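PDB 4TW5: Eps1p from Saccharomyces cerevisiae, which belongs to the protein disulfide isomerase family of the endoplasmic reticulum and is built from domains of thioredoxin fold. Local coordinates for residues I30-P35 with S66-I71. Numbering follows the deposited sequence.
Sequences IDFYSP and SQVNCI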
ATOM      1  N   ILE A  30     -48.081 -15.787  -9.338  1.00 35.97           N
ATOM      2  CA  ILE A  30     -49.165 -16.746  -9.264  1.00 34.27           C
ATOM      3  C   ILE A  30     -49.015 -17.767  -8.146  1.00 42.34           C
ATOM      4  O   ILE A  30     -47.950 -18.360  -7.949  1.00 42.07           O
ATOM      5  CB  ILE A  30     -49.317 -17.505 -10.585  1.00 37.49           C
ATOM      6  CG1 ILE A  30     -49.381 -16.520 -11.751  1.00 35.51           C
ATOM      7  CG2 ILE A  30     -50.583 -18.370 -10.564  1.00 40.12           C
ATOM      8  CD1 ILE A  30     -49.398 -17.188 -13.125  1.00 34.50           C
ATOM      9  N   ASP A  31     -50.106 -17.962  -7.410  1.00 46.73           N
ATOM     10  CA  ASP A  31     -50.156 -18.978  -6.373  1.00 45.95           C
ATOM     11  C   ASP A  31     -50.817 -20.256  -6.899  1.00 45.32           C
ATOM     12  O   ASP A  31     -52.042 -20.343  -6.980  1.00 49.86           O
ATOM     13  CB  ASP A  31     -50.907 -18.466  -5.136  1.00 42.20           C
ATOM     14  CG  ASP A  31     -51.201 -19.578  -4.135  1.00 47.65           C
ATOM     15  OD1 ASP A  31     -50.457 -20.581  -4.115  1.00 51.26           O
ATOM     16  OD2 ASP A  31     -52.179 -19.458  -3.368  1.00 48.26           O
ATOM     17  N   PHE A  32     -50.002 -21.231  -7.277  1.00 48.87           N
ATOM     18  CA  PHE A  32     -50.513 -22.554  -7.608  1.00 48.71           C
ATOM     19  C   PHE A  32     -50.799 -23.270  -6.299  1.00 54.66           C
ATOM     20  O   PHE A  32     -49.886 -23.726  -5.612  1.00 53.25           O
ATOM     21  CB  PHE A  32     -49.521 -23.327  -8.487  1.00 45.78           C
ATOM     22  CG  PHE A  32     -49.347 -22.719  -9.849  1.00 42.77           C
ATOM     23  CD1 PHE A  32     -48.461 -21.678 -10.054  1.00 36.83           C
ATOM     24  CD2 PHE A  32     -50.117 -23.155 -10.913  1.00 42.98           C
ATOM     25  CE1 PHE A  32     -48.336 -21.103 -11.305  1.00 43.66           C
ATOM     26  CE2 PHE A  32     -49.994 -22.587 -12.163  1.00 37.42           C
ATOM     27  CZ  PHE A  32     -49.102 -21.564 -12.362  1.00 40.75           C
ATOM     28  N   TYR A  33     -52.081 -23.363  -5.963  1.00 57.43           N
ATOM     29  CA  TYR A  33     -52.485 -23.844  -4.652  1.00 57.14           C
ATOM     30  C   TYR A  33     -53.429 -25.012  -4.801  1.00 66.07           C
ATOM     31  O   TYR A  33     -53.920 -25.297  -5.897  1.00 68.91           O
ATOM     32  CB  TYR A  33     -53.174 -22.744  -3.855  1.00 56.59           C
ATOM     33  CG  TYR A  33     -54.598 -22.496  -4.309  1.00 62.28           C
ATOM     34  CD1 TYR A  33     -55.676 -22.990  -3.576  1.00 66.61           C
ATOM     35  CD2 TYR A  33     -54.867 -21.790  -5.471  1.00 56.53           C
ATOM     36  CE1 TYR A  33     -56.972 -22.781  -3.984  1.00 60.59           C
ATOM     37  CE2 TYR A  33     -56.163 -21.572  -5.884  1.00 59.81           C
ATOM     38  CZ  TYR A  33     -57.211 -22.075  -5.135  1.00 55.13           C
ATOM     39  OH  TYR A  33     -58.501 -21.862  -5.537  1.00 54.61           O
ATOM     40  N   SER A  34     -53.692 -25.677  -3.685  1.00 69.92           N
ATOM     41  CA  SER A  34     -54.662 -26.757  -3.645  1.00 69.24           C
ATOM     42  C   SER A  34     -55.666 -26.623  -2.515  1.00 73.53           C
ATOM     43  O   SER A  34     -55.311 -26.250  -1.397  1.00 75.90           O
ATOM     44  CB  SER A  34     -53.949 -28.098  -3.524  1.00 71.57           C
ATOM     45  OG  SER A  34     -54.862 -29.103  -3.140  1.00 76.71           O
ATOM     46  N   PRO A  35     -56.939 -26.903  -2.812  1.00 75.46           N
ATOM     47  CA  PRO A  35     -57.981 -26.918  -1.787  1.00 79.96           C
ATOM     48  C   PRO A  35     -57.750 -28.108  -0.861  1.00 83.47           C
ATOM     49  O   PRO A  35     -58.336 -28.201   0.211  1.00 79.90           O
ATOM     50  CB  PRO A  35     -59.272 -27.080  -2.593  1.00 79.12           C
ATOM     51  CG  PRO A  35     -58.841 -27.711  -3.868  1.00 74.69           C
ATOM     52  CD  PRO A  35     -57.487 -27.140  -4.156  1.00 75.08           C
ATOM     53  N   SER A  66     -52.125 -13.348  -9.010  1.00 34.98           N
ATOM     54  CA  SER A  66     -53.111 -14.296  -9.519  1.00 32.40           C
ATOM     55  C   SER A  66     -52.990 -15.648  -8.808  1.00 39.80           C
ATOM     56  O   SER A  66     -52.095 -15.855  -7.993  1.00 40.59           O
ATOM     57  CB  SER A  66     -52.944 -14.514 -11.017  1.00 28.63           C
ATOM     58  OG  SER A  66     -52.890 -13.287 -11.708  1.00 41.00           O
ATOM     59  N   GLN A  67     -53.906 -16.555  -9.135  1.00 35.96           N
ATOM     60  CA  GLN A  67     -53.963 -17.883  -8.554  1.00 38.76           C
ATOM     61  C   GLN A  67     -54.371 -18.895  -9.575  1.00 39.68           C
ATOM     62  O   GLN A  67     -54.964 -18.558 -10.588  1.00 47.98           O
ATOM     63  CB  GLN A  67     -54.948 -17.961  -7.391  1.00 42.28           C
ATOM     64  CG  GLN A  67     -54.416 -17.510  -6.070  1.00 37.60           C
ATOM     65  CD  GLN A  67     -55.493 -17.490  -5.024  1.00 44.43           C
ATOM     66  OE1 GLN A  67     -56.629 -17.100  -5.291  1.00 44.84           O
ATOM     67  NE2 GLN A  67     -55.154 -17.941  -3.826  1.00 50.86           N
ATOM     68  N   VAL A  68     -54.010 -20.138  -9.310  1.00 37.73           N
ATOM     69  CA  VAL A  68     -54.474 -21.270 -10.086  1.00 45.76           C
ATOM     70  C   VAL A  68     -54.874 -22.402  -9.130  1.00 55.40           C
ATOM     71  O   VAL A  68     -54.028 -22.909  -8.387  1.00 50.69           O
ATOM     72  CB  VAL A  68     -53.390 -21.798 -11.043  1.00 42.11           C
ATOM     73  CG1 VAL A  68     -53.862 -23.088 -11.680  1.00 47.95           C
ATOM     74  CG2 VAL A  68     -53.076 -20.783 -12.111  1.00 41.45           C
ATOM     75  N   ASN A  69     -56.153 -22.779  -9.122  1.00 59.29           N
ATOM     76  CA  ASN A  69     -56.578 -23.971  -8.384  1.00 57.35           C
ATOM     77  C   ASN A  69     -56.150 -25.203  -9.174  1.00 58.00           C
ATOM     78  O   ASN A  69     -56.671 -25.458 -10.261  1.00 59.42           O
ATOM     79  CB  ASN A  69     -58.095 -23.958  -8.138  1.00 60.70           C
ATOM     80  CG  ASN A  69     -58.553 -25.065  -7.186  1.00 64.18           C
ATOM     81  OD1 ASN A  69     -58.061 -26.193  -7.242  1.00 60.54           O
ATOM     82  ND2 ASN A  69     -59.490 -24.736  -6.301  1.00 59.76           N
ATOM     83  N   CYS A  70     -55.204 -25.966  -8.636  1.00 62.26           N
ATOM     84  CA  CYS A  70     -54.615 -27.075  -9.389  1.00 61.46           C
ATOM     85  C   CYS A  70     -55.464 -28.335  -9.321  1.00 63.15           C
ATOM     86  O   CYS A  70     -55.120 -29.360  -9.908  1.00 61.29           O
ATOM     87  CB  CYS A  70     -53.207 -27.384  -8.884  1.00 56.65           C
ATOM     88  SG  CYS A  70     -52.018 -26.096  -9.228  1.00 54.86           S
ATOM     89  N   ILE A  71     -56.589 -28.248  -8.628  1.00 64.18           N
ATOM     90  CA  ILE A  71     -57.547 -29.338  -8.620  1.00 68.23           C
ATOM     91  C   ILE A  71     -58.524 -29.123  -9.760  1.00 67.06           C
ATOM     92  O   ILE A  71     -58.843 -30.056 -10.493  1.00 69.95           O
ATOM     93  CB  ILE A  71     -58.257 -29.444  -7.261  1.00 72.55           C
ATOM     94  CG1 ILE A  71     -57.233 -29.880  -6.214  1.00 73.95           C
ATOM     95  CG2 ILE A  71     -59.397 -30.443  -7.303  1.00 70.63           C
ATOM     96  CD1 ILE A  71     -56.369 -31.045  -6.661  1.00 74.69           C
TER
HETATM   97  O   HOH W   1     -58.611 -19.342  -5.479  1.00 59.00           O
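Gln67 lays its amide NE2 over one face of the Tyr33 ring, offset toward the rim, while the backbone oxygen of Asp31 lies at that ring's edge. On the other side of the sheet, the Phe32 ring receives Cys70 SG at its edge, a sulfur-aromatic contact 5.2 Å from SG to the ring centroid, and Val68 CB meets its CD2 obliquely at 3.5 Å. Tyr33 reaches across to the neighbouring strand because its CG sits between backbone N and carbonyl carbon (chi1 76°). This brings its OH to Asn69, whose ND2 gives it a weak, bent bond, the ring and amide planes 56° apart. A tyrosine suits this partly exposed place, its flat ring spanning the neighbouring strand and its hydroxyl reaching Asn69. The Gln67 NE2 also donates a weak bond of 3.4 Å to Asp31 OD2, and the two side chains run alongside each other. Asn69, with its CG anti to the backbone N (chi1 -171°), closes an Asx turn as OD1 accepts from Ile71 N at 2.9 Å, bending the chain just beyond the strand. There the apolar ring of Pro35 covers the aliphatic Ile71 side chain, CD to CG1 3.4 Å.

Apolar Ile30, Phe32 and Val68 suit the opposite face, which helices 19-23 and 74-79 cover; there Cys70 forms its disulfide with Cys77. Four backbone bonds join the two segments, beginning with Asp31 N to Ser66 O; the last, Cys70 N to Tyr33 O (3.1 Å), carries the pairing one residue past strand 63-69. This parallel pairing of strands 27-33 and 63-69, linked through intervening helices in a beta-alpha-beta crossover, is characteristic of the thioredoxin fold; here strand 27-33 leads toward the CXXC motif, whose Cys37 and Cys40 form a disulfide, as in redox members of the family.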